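Local coordinates for protein dextranase (Pseudarthrobacter oxydans, PDB 6NZS) that catalyses the endohydrolysis of alpha-1,6-glucosidic linkages in dextran, as a member of glycoside hydrolase family 49, at residues N486-L494 against S517-Y525; L547-I557 against Q568-G576. All coordinates share one frame; numbering follows the deposited sequence.

Interaction 1. Residues N486-L494 against S517-Y525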
loop_
_atom_site.group_PDB
_atom_site.type_symbol
_atom_site.label_atom_id
_atom_site.label_comp_id
_atom_site.label_asym_id
_atom_site.label_seq_id
_atom_site.Cartn_x
_atom_site.Cartn_y
_atom_site.Cartn_z
ATOM N N ASN A 486 -7.607 7.568 13.714
ATOM C CA ASN A 486 -7.852 8.967 14.056
ATOM C C ASN A 486 -9.214 9.490 13.614
ATOM O O ASN A 486 -9.867 10.199 14.390
ATOM C CB ASN A 486 -6.712 9.890 13.583
ATOM C CG ASN A 486 -6.602 9.996 12.075
ATOM O OD1 ASN A 486 -6.948 9.068 11.334
ATOM N ND2 ASN A 486 -6.080 11.130 11.608
ATOM N N CYS A 487 -9.671 9.176 12.401
ATOM C CA CYS A 487 -10.934 9.741 11.925
ATOM C C CYS A 487 -11.450 8.922 10.750
ATOM O O CYS A 487 -10.683 8.274 10.038
ATOM C CB CYS A 487 -10.802 11.227 11.553
ATOM S SG CYS A 487 -9.405 11.649 10.493
ATOM N N ALA A 488 -12.771 8.976 10.550
ATOM C CA ALA A 488 -13.414 8.165 9.517
ATOM C C ALA A 488 -13.330 8.798 8.130
ATOM O O ALA A 488 -12.854 8.164 7.185
ATOM C CB ALA A 488 -14.874 7.888 9.887
ATOM N N ILE A 489 -13.816 10.030 7.977
ATOM C CA ILE A 489 -13.996 10.595 6.639
ATOM C C ILE A 489 -13.932 12.116 6.681
ATOM O O ILE A 489 -14.595 12.756 7.503
ATOM C CB ILE A 489 -15.299 10.085 5.988
ATOM C CG1 ILE A 489 -15.449 10.641 4.576
ATOM C CG2 ILE A 489 -16.516 10.429 6.841
ATOM C CD1 ILE A 489 -16.459 9.853 3.727
ATOM N N ARG A 490 -13.152 12.701 5.772
ATOM C CA ARG A 490 -13.144 14.149 5.589
ATOM C C ARG A 490 -13.272 14.435 4.105
ATOM O O ARG A 490 -12.373 14.108 3.328
ATOM C CB ARG A 490 -11.893 14.807 6.174
ATOM C CG ARG A 490 -11.979 14.970 7.683
ATOM C CD ARG A 490 -10.700 15.497 8.313
ATOM N NE ARG A 490 -10.785 15.267 9.750
ATOM C CZ ARG A 490 -9.770 15.357 10.603
ATOM N NH1 ARG A 490 -8.566 15.713 10.186
ATOM N NH2 ARG A 490 -9.972 15.075 11.885
ATOM N N VAL A 491 -14.385 15.047 3.717
ATOM C CA VAL A 491 -14.637 15.400 2.328
ATOM C C VAL A 491 -14.654 16.916 2.224
ATOM O O VAL A 491 -15.605 17.563 2.676
ATOM C CB VAL A 491 -15.956 14.792 1.834
ATOM C CG1 VAL A 491 -16.271 15.267 0.412
ATOM C CG2 VAL A 491 -15.886 13.263 1.882
ATOM N N TYR A 492 -13.603 17.481 1.640
ATOM C CA TYR A 492 -13.599 18.880 1.211
ATOM C C TYR A 492 -13.927 18.840 -0.275
ATOM O O TYR A 492 -13.059 18.561 -1.106
ATOM C CB TYR A 492 -12.260 19.540 1.537
ATOM C CG TYR A 492 -11.937 19.334 3.000
ATOM C CD1 TYR A 492 -12.559 20.092 3.985
ATOM C CD2 TYR A 492 -11.076 18.318 3.398
ATOM C CE1 TYR A 492 -12.301 19.863 5.332
ATOM C CE2 TYR A 492 -10.813 18.082 4.719
ATOM C CZ TYR A 492 -11.417 18.861 5.683
ATOM O OH TYR A 492 -11.159 18.610 7.013
ATOM N N ALA A 493 -15.204 19.053 -0.598
ATOM C CA ALA A 493 -15.694 18.784 -1.947
ATOM C C ALA A 493 -15.208 19.850 -2.916
ATOM O O ALA A 493 -15.560 21.027 -2.785
ATOM C CB ALA A 493 -17.218 18.714 -1.958
ATOM N N LEU A 494 -14.407 19.430 -3.891
ATOM C CA LEU A 494 -13.917 20.304 -4.945
ATOM C C LEU A 494 -14.727 20.164 -6.222
ATOM O O LEU A 494 -14.447 20.864 -7.203
ATOM C CB LEU A 494 -12.437 20.027 -5.221
ATOM C CG LEU A 494 -11.497 20.221 -4.024
ATOM C CD1 LEU A 494 -10.093 19.743 -4.372
ATOM C CD2 LEU A 494 -11.485 21.680 -3.582
ATOM N N SER A 517 -9.911 16.346 17.357
ATOM C CA SER A 517 -8.952 15.929 16.344
ATOM C C SER A 517 -9.440 14.730 15.553
ATOM O O SER A 517 -8.802 14.357 14.562
ATOM C CB SER A 517 -7.616 15.544 16.993
ATOM O OG SER A 517 -7.069 16.613 17.744
ATOM N N GLN A 518 -10.529 14.107 15.991
ATOM C CA GLN A 518 -11.057 12.894 15.388
ATOM C C GLN A 518 -12.287 13.161 14.539
ATOM O O GLN A 518 -12.950 12.211 14.105
ATOM C CB GLN A 518 -11.382 11.892 16.495
ATOM C CG GLN A 518 -10.158 11.562 17.329
ATOM C CD GLN A 518 -10.468 10.747 18.558
ATOM O OE1 GLN A 518 -11.564 10.829 19.130
ATOM N NE2 GLN A 518 -9.491 9.954 18.993
ATOM N N VAL A 519 -12.576 14.432 14.260
ATOM C CA VAL A 519 -13.829 14.796 13.613
ATOM C C VAL A 519 -13.844 14.338 12.161
ATOM O O VAL A 519 -12.814 14.316 11.475
ATOM C CB VAL A 519 -14.026 16.319 13.722
ATOM C CG1 VAL A 519 -13.020 17.065 12.855
ATOM C CG2 VAL A 519 -15.454 16.713 13.345
ATOM N N SER A 520 -15.026 13.957 11.694
ATOM C CA SER A 520 -15.279 13.744 10.276
ATOM C C SER A 520 -15.957 14.985 9.703
ATOM O O SER A 520 -16.775 15.616 10.379
ATOM C CB SER A 520 -16.163 12.515 10.075
ATOM O OG SER A 520 -15.400 11.321 10.226
ATOM N N HIS A 521 -15.599 15.341 8.457
ATOM C CA HIS A 521 -16.031 16.586 7.825
ATOM C C HIS A 521 -16.711 16.323 6.488
ATOM O O HIS A 521 -16.395 15.365 5.781
ATOM C CB HIS A 521 -14.833 17.509 7.547
ATOM C CG HIS A 521 -14.418 18.345 8.718
ATOM N ND1 HIS A 521 -13.237 19.054 8.743
ATOM C CD2 HIS A 521 -15.022 18.577 9.908
ATOM C CE1 HIS A 521 -13.139 19.704 9.890
ATOM N NE2 HIS A 521 -14.209 19.428 10.616
ATOM N N LEU A 522 -17.632 17.222 6.136
ATOM C CA LEU A 522 -18.282 17.232 4.825
ATOM C C LEU A 522 -18.577 18.693 4.513
ATOM O O LEU A 522 -19.450 19.295 5.152
ATOM C CB LEU A 522 -19.570 16.421 4.866
ATOM C CG LEU A 522 -20.365 16.335 3.557
ATOM C CD1 LEU A 522 -19.579 15.598 2.467
ATOM C CD2 LEU A 522 -21.677 15.636 3.808
ATOM N N LYS A 523 -17.840 19.269 3.560
ATOM C CA LYS A 523 -17.890 20.702 3.301
ATOM C C LYS A 523 -17.937 20.943 1.802
ATOM O O LYS A 523 -17.286 20.231 1.034
ATOM C CB LYS A 523 -16.645 21.401 3.862
ATOM C CG LYS A 523 -16.487 21.271 5.382
ATOM C CD LYS A 523 -15.326 22.112 5.895
ATOM C CE LYS A 523 -15.210 22.023 7.408
ATOM N NZ LYS A 523 -16.332 22.750 8.082
ATOM N N ARG A 524 -18.698 21.961 1.395
ATOM C CA ARG A 524 -18.826 22.341 -0.007
ATOM C C ARG A 524 -17.969 23.575 -0.260
ATOM O O ARG A 524 -18.218 24.639 0.316
ATOM C CB ARG A 524 -20.289 22.635 -0.350
ATOM C CG ARG A 524 -21.217 21.460 -0.105
ATOM C CD ARG A 524 -22.615 21.689 -0.658
ATOM N NE ARG A 524 -23.354 22.726 0.057
ATOM C CZ ARG A 524 -23.980 23.744 -0.529
ATOM N NH1 ARG A 524 -23.952 23.885 -1.845
ATOM N NH2 ARG A 524 -24.633 24.631 0.207
ATOM N N TYR A 525 -16.960 23.431 -1.115
ATOM C CA TYR A 525 -16.122 24.559 -1.491
ATOM C C TYR A 525 -16.736 25.281 -2.695
ATOM O O TYR A 525 -17.720 24.824 -3.286
ATOM C CB TYR A 525 -14.683 24.096 -1.746
ATOM C CG TYR A 525 -13.876 23.851 -0.474
ATOM C CD1 TYR A 525 -14.497 23.815 0.771
ATOM C CD2 TYR A 525 -12.499 23.680 -0.522
ATOM C CE1 TYR A 525 -13.764 23.600 1.933
ATOM C CE2 TYR A 525 -11.757 23.470 0.638
ATOM C CZ TYR A 525 -12.399 23.436 1.853
ATOM O OH TYR A 525 -11.674 23.229 3.010
HETATM O O HOH W 1 -6.254 13.390 13.628
HETATM O O HOH W 2 -14.335 10.375 12.622
#

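Interaction 2. Residues L547-I557 against Q568-G576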
loop_
_atom_site.group_PDB
_atom_site.type_symbol
_atom_site.label_atom_id
_atom_site.label_comp_id
_atom_site.label_asym_id
_atom_site.label_seq_id
_atom_site.Cartn_x
_atom_site.Cartn_y
_atom_site.Cartn_z
ATOM N N LEU A 547 -23.682 6.524 4.858
ATOM C CA LEU A 547 -22.881 5.738 5.799
ATOM C C LEU A 547 -23.784 4.636 6.340
ATOM O O LEU A 547 -24.547 4.856 7.286
ATOM C CB LEU A 547 -22.341 6.613 6.925
ATOM C CG LEU A 547 -21.601 7.868 6.458
ATOM C CD1 LEU A 547 -21.207 8.749 7.634
ATOM C CD2 LEU A 547 -20.385 7.531 5.611
ATOM N N GLU A 548 -23.696 3.455 5.748
ATOM C CA GLU A 548 -24.527 2.316 6.122
ATOM C C GLU A 548 -23.687 1.357 6.959
ATOM O O GLU A 548 -22.648 0.882 6.500
ATOM C CB GLU A 548 -25.036 1.605 4.866
ATOM C CG GLU A 548 -25.928 0.422 5.168
ATOM C CD GLU A 548 -26.428 -0.286 3.922
ATOM O OE1 GLU A 548 -26.053 0.127 2.802
ATOM O OE2 GLU A 548 -27.195 -1.258 4.067
ATOM N N ASN A 549 -24.129 1.078 8.188
ATOM C CA ASN A 549 -23.377 0.208 9.093
ATOM C C ASN A 549 -21.957 0.716 9.317
ATOM O O ASN A 549 -21.000 -0.062 9.344
ATOM C CB ASN A 549 -23.368 -1.246 8.628
ATOM C CG ASN A 549 -24.752 -1.791 8.441
ATOM O OD1 ASN A 549 -25.684 -1.379 9.134
ATOM N ND2 ASN A 549 -24.905 -2.721 7.501
ATOM N N TYR A 550 -21.816 2.030 9.434
ATOM C CA TYR A 550 -20.603 2.623 9.988
ATOM C C TYR A 550 -20.594 2.316 11.476
ATOM O O TYR A 550 -21.569 2.602 12.175
ATOM C CB TYR A 550 -20.652 4.133 9.734
ATOM C CG TYR A 550 -19.685 5.016 10.501
ATOM C CD1 TYR A 550 -18.401 4.579 10.833
ATOM C CD2 TYR A 550 -20.055 6.299 10.881
ATOM C CE1 TYR A 550 -17.525 5.401 11.518
ATOM C CE2 TYR A 550 -19.196 7.126 11.565
ATOM C CZ TYR A 550 -17.930 6.672 11.890
ATOM O OH TYR A 550 -17.080 7.498 12.581
ATOM N N SER A 551 -19.529 1.678 11.962
ATOM C CA SER A 551 -19.501 1.260 13.358
ATOM C C SER A 551 -18.151 1.570 13.986
ATOM O O SER A 551 -17.116 1.582 13.311
ATOM C CB SER A 551 -19.824 -0.231 13.528
ATOM O OG SER A 551 -18.804 -1.062 12.981
ATOM N N VAL A 552 -18.185 1.832 15.292
ATOM C CA VAL A 552 -16.994 2.024 16.112
ATOM C C VAL A 552 -17.140 1.123 17.326
ATOM O O VAL A 552 -18.161 1.178 18.018
ATOM C CB VAL A 552 -16.836 3.486 16.561
ATOM C CG1 VAL A 552 -15.502 3.654 17.263
ATOM C CG2 VAL A 552 -16.945 4.450 15.366
ATOM N N GLY A 553 -16.139 0.283 17.569
ATOM C CA GLY A 553 -16.209 -0.627 18.703
ATOM C C GLY A 553 -17.391 -1.570 18.652
ATOM O O GLY A 553 -17.868 -2.020 19.704
ATOM N N GLY A 554 -17.893 -1.867 17.452
ATOM C CA GLY A 554 -19.032 -2.739 17.279
ATOM C C GLY A 554 -20.384 -2.062 17.313
ATOM O O GLY A 554 -21.389 -2.715 17.000
ATOM N N GLU A 555 -20.453 -0.781 17.665
ATOM C CA GLU A 555 -21.719 -0.067 17.769
ATOM C C GLU A 555 -21.963 0.710 16.481
ATOM O O GLU A 555 -21.133 1.532 16.082
ATOM C CB GLU A 555 -21.694 0.889 18.964
ATOM C CG GLU A 555 -22.951 1.741 19.097
ATOM C CD GLU A 555 -22.956 2.607 20.349
ATOM O OE1 GLU A 555 -22.427 2.176 21.397
ATOM O OE2 GLU A 555 -23.505 3.721 20.286
ATOM N N VAL A 556 -23.112 0.477 15.849
ATOM C CA VAL A 556 -23.433 1.150 14.593
ATOM C C VAL A 556 -23.857 2.588 14.868
ATOM O O VAL A 556 -24.682 2.854 15.753
ATOM C CB VAL A 556 -24.517 0.385 13.817
ATOM C CG1 VAL A 556 -24.921 1.164 12.572
ATOM C CG2 VAL A 556 -24.015 -0.995 13.441
ATOM N N ILE A 557 -23.285 3.515 14.104
ATOM C CA ILE A 557 -23.588 4.937 14.201
ATOM C C ILE A 557 -24.874 5.226 13.431
ATOM O O ILE A 557 -24.997 4.880 12.251
ATOM C CB ILE A 557 -22.415 5.751 13.629
ATOM C CG1 ILE A 557 -21.093 5.337 14.300
ATOM C CG2 ILE A 557 -22.682 7.246 13.715
ATOM C CD1 ILE A 557 -21.130 5.325 15.832
ATOM N N GLN A 568 -19.769 12.736 20.101
ATOM C CA GLN A 568 -20.327 11.419 20.348
ATOM C C GLN A 568 -19.477 10.373 19.635
ATOM O O GLN A 568 -18.469 10.691 18.999
ATOM C CB GLN A 568 -21.790 11.367 19.891
ATOM C CG GLN A 568 -22.623 12.531 20.461
ATOM C CD GLN A 568 -24.095 12.466 20.094
ATOM O OE1 GLN A 568 -24.455 12.255 18.936
ATOM N NE2 GLN A 568 -24.959 12.655 21.089
ATOM N N LEU A 569 -19.898 9.114 19.753
ATOM C CA LEU A 569 -19.084 8.004 19.258
ATOM C C LEU A 569 -18.759 8.145 17.772
ATOM O O LEU A 569 -17.645 7.829 17.345
ATOM C CB LEU A 569 -19.782 6.674 19.539
ATOM C CG LEU A 569 -19.024 5.417 19.093
ATOM C CD1 LEU A 569 -17.700 5.261 19.864
ATOM C CD2 LEU A 569 -19.890 4.184 19.271
ATOM N N GLY A 570 -19.714 8.613 16.961
ATOM C CA GLY A 570 -19.481 8.664 15.522
ATOM C C GLY A 570 -18.537 9.762 15.074
ATOM O O GLY A 570 -17.973 9.673 13.975
ATOM N N ARG A 571 -18.368 10.804 15.885
ATOM C CA ARG A 571 -17.436 11.895 15.600
ATOM C C ARG A 571 -17.796 12.655 14.320
ATOM O O ARG A 571 -16.932 13.269 13.692
ATOM C CB ARG A 571 -15.974 11.424 15.554
ATOM C CG ARG A 571 -15.485 10.644 16.781
ATOM C CD ARG A 571 -15.270 11.545 18.006
ATOM N NE ARG A 571 -14.354 10.924 18.971
ATOM C CZ ARG A 571 -14.732 10.128 19.968
ATOM N NH1 ARG A 571 -16.008 9.825 20.157
ATOM N NH2 ARG A 571 -13.818 9.619 20.784
ATOM N N ILE A 572 -19.066 12.645 13.922
ATOM C CA ILE A 572 -19.470 13.260 12.657
ATOM C C ILE A 572 -19.704 14.749 12.878
ATOM O O ILE A 572 -20.647 15.139 13.575
ATOM C CB ILE A 572 -20.701 12.573 12.056
ATOM C CG1 ILE A 572 -20.356 11.151 11.613
ATOM C CG2 ILE A 572 -21.246 13.376 10.868
ATOM C CD1 ILE A 572 -21.572 10.314 11.227
ATOM N N GLY A 573 -18.848 15.576 12.274
ATOM C CA GLY A 573 -18.936 17.026 12.344
ATOM C C GLY A 573 -19.202 17.650 10.985
ATOM O O GLY A 573 -18.628 18.684 10.633
ATOM N N PHE A 574 -20.069 17.001 10.214
ATOM C CA PHE A 574 -20.451 17.506 8.900
ATOM C C PHE A 574 -21.141 18.863 9.045
ATOM O O PHE A 574 -21.803 19.141 10.048
ATOM C CB PHE A 574 -21.418 16.512 8.249
ATOM C CG PHE A 574 -20.803 15.158 7.908
ATOM C CD1 PHE A 574 -19.430 14.932 7.988
ATOM C CD2 PHE A 574 -21.621 14.121 7.482
ATOM C CE1 PHE A 574 -18.895 13.687 7.653
ATOM C CE2 PHE A 574 -21.101 12.880 7.159
ATOM C CZ PHE A 574 -19.728 12.662 7.242
ATOM N N ASP A 575 -20.981 19.719 8.034
ATOM C CA ASP A 575 -21.586 21.049 8.096
ATOM C C ASP A 575 -23.104 20.939 8.209
ATOM O O ASP A 575 -23.736 20.111 7.551
ATOM C CB ASP A 575 -21.257 21.852 6.833
ATOM C CG ASP A 575 -19.816 22.322 6.773
ATOM O OD1 ASP A 575 -19.003 21.988 7.662
ATOM O OD2 ASP A 575 -19.482 23.024 5.794
ATOM N N GLY A 576 -23.692 21.792 9.054
ATOM C CA GLY A 576 -25.133 21.757 9.241
ATOM C C GLY A 576 -25.912 21.980 7.958
ATOM O O GLY A 576 -26.978 21.389 7.770
#

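Interaction 1. Residues N486-L494 against S517-Y525
R490 lays its guanidinium group against the backbone of S517-V519, just ahead of strand 521-524, and V519 O settles against its side: NE (2.8 Å) and NH2 both donate to that one oxygen, almost in the guanidinium plane. NH2 reaches S517 O at 3.0 Å, from above the plane of that carbonyl. The chain runs extended from CG to NE, with C487 SG over one guanidinium face, and NH1 goes to K444 O. An alanine here would take away both side-on donors and is likely to leave V519 O and S517 O without these mates and the S517-V519 backbone less firmly held.

On the same face of the sheet, Y492 fits between H521 and Y525. Its OH meets H521 ND1 at 2.7 Å, the two rings rim to rim with planes 81° apart, while K523 CD lies along the Y492 edge. Y492 CB presses over the Y525 ring (4.3 Å to the centroid), and L494 CD2 touches that ring at CD2. On the other face, V491 CB fits against L522 CD1 at 3.8 Å. S520 OG fills the corner beside A488 CB and accepts from I489 N.

Parallel strands 489-493 and 521-524 form successive rungs of the beta-solenoid; 521-524 is an edge strand of its six-stranded parallel sheet, 489-493 pairs with 450-452 on its other side, and the C487–C448 disulfide joins neighbouring turns.

Interaction 2. Residues L547-I557 against Q568-G576
L569, at the second position of a type I turn from Q568 to R571, packs onto the beta-hairpin formed by strands 551-552 and 555-556, near the C-terminal end of the beta-solenoid. This is the tight part of the contact. Its CG stands anti to the backbone N (chi1 -179°), which sends the two methyls into the hairpin: CD1 slides past V552 CG1 at 3.8 Å, and CD2 touches I557 CD1. Beside it, I557 CD1 sits on G570 CA at 3.7 Å, and a CB on that residue would run into I557 CG2.

The I572 pocket is buried too, with slightly longer contacts. I572 CD1 enters a hollow lined by L547, Y550 and I557: it meets L547 CD1 tip to tip at 3.9 Å, lies at the rim of the Y550 ring near its plane, and comes within 4.1 Å of I557 CG2. I572 CG2 lies over the centre of one face of the F574 ring, and W582 packs edge-to-face with F574.

The hairpin tip is the loose side and faces solvent. It turns through a type I' bend at G553 and G554, whose positive phi angles suit that turn. The extended E555 chain crosses L569 CD2 from CB to its carboxylate, CD coming nearest at 3.6 Å, while OE2 is bonded to N563.

On the buried side, Y550 reaches across with CG anti to its own N (chi1 165°) and donates its hydroxyl proton to the backbone: OH lies 2.7 Å from G570 O, tilted 24° from that carbonyl plane.

How the interactions relate
Along the chain, 486-494 comes first and 517-525 returns beside it, so interaction 1 closes a loop of 22 residues that carries strands 495-507 and 509-510. Only afterwards does the chain enter 547-557, and interaction 2 closes a shorter, strandless loop of ten residues with 568-576. The two closures are thus in series, neither nested nor crossed, with centres about 13 Å apart. They nevertheless meet: the returning segment 568-576 runs against 517-525, with probable hydrogen bonds from R571 NE to Q518 OE1 and from G573 N to S520 O, F574 packing on H521 and L522, and a D575–K523 salt bridge. Segment 568-576 thus joins edge strand 521-524 to the hairpin of 547-557.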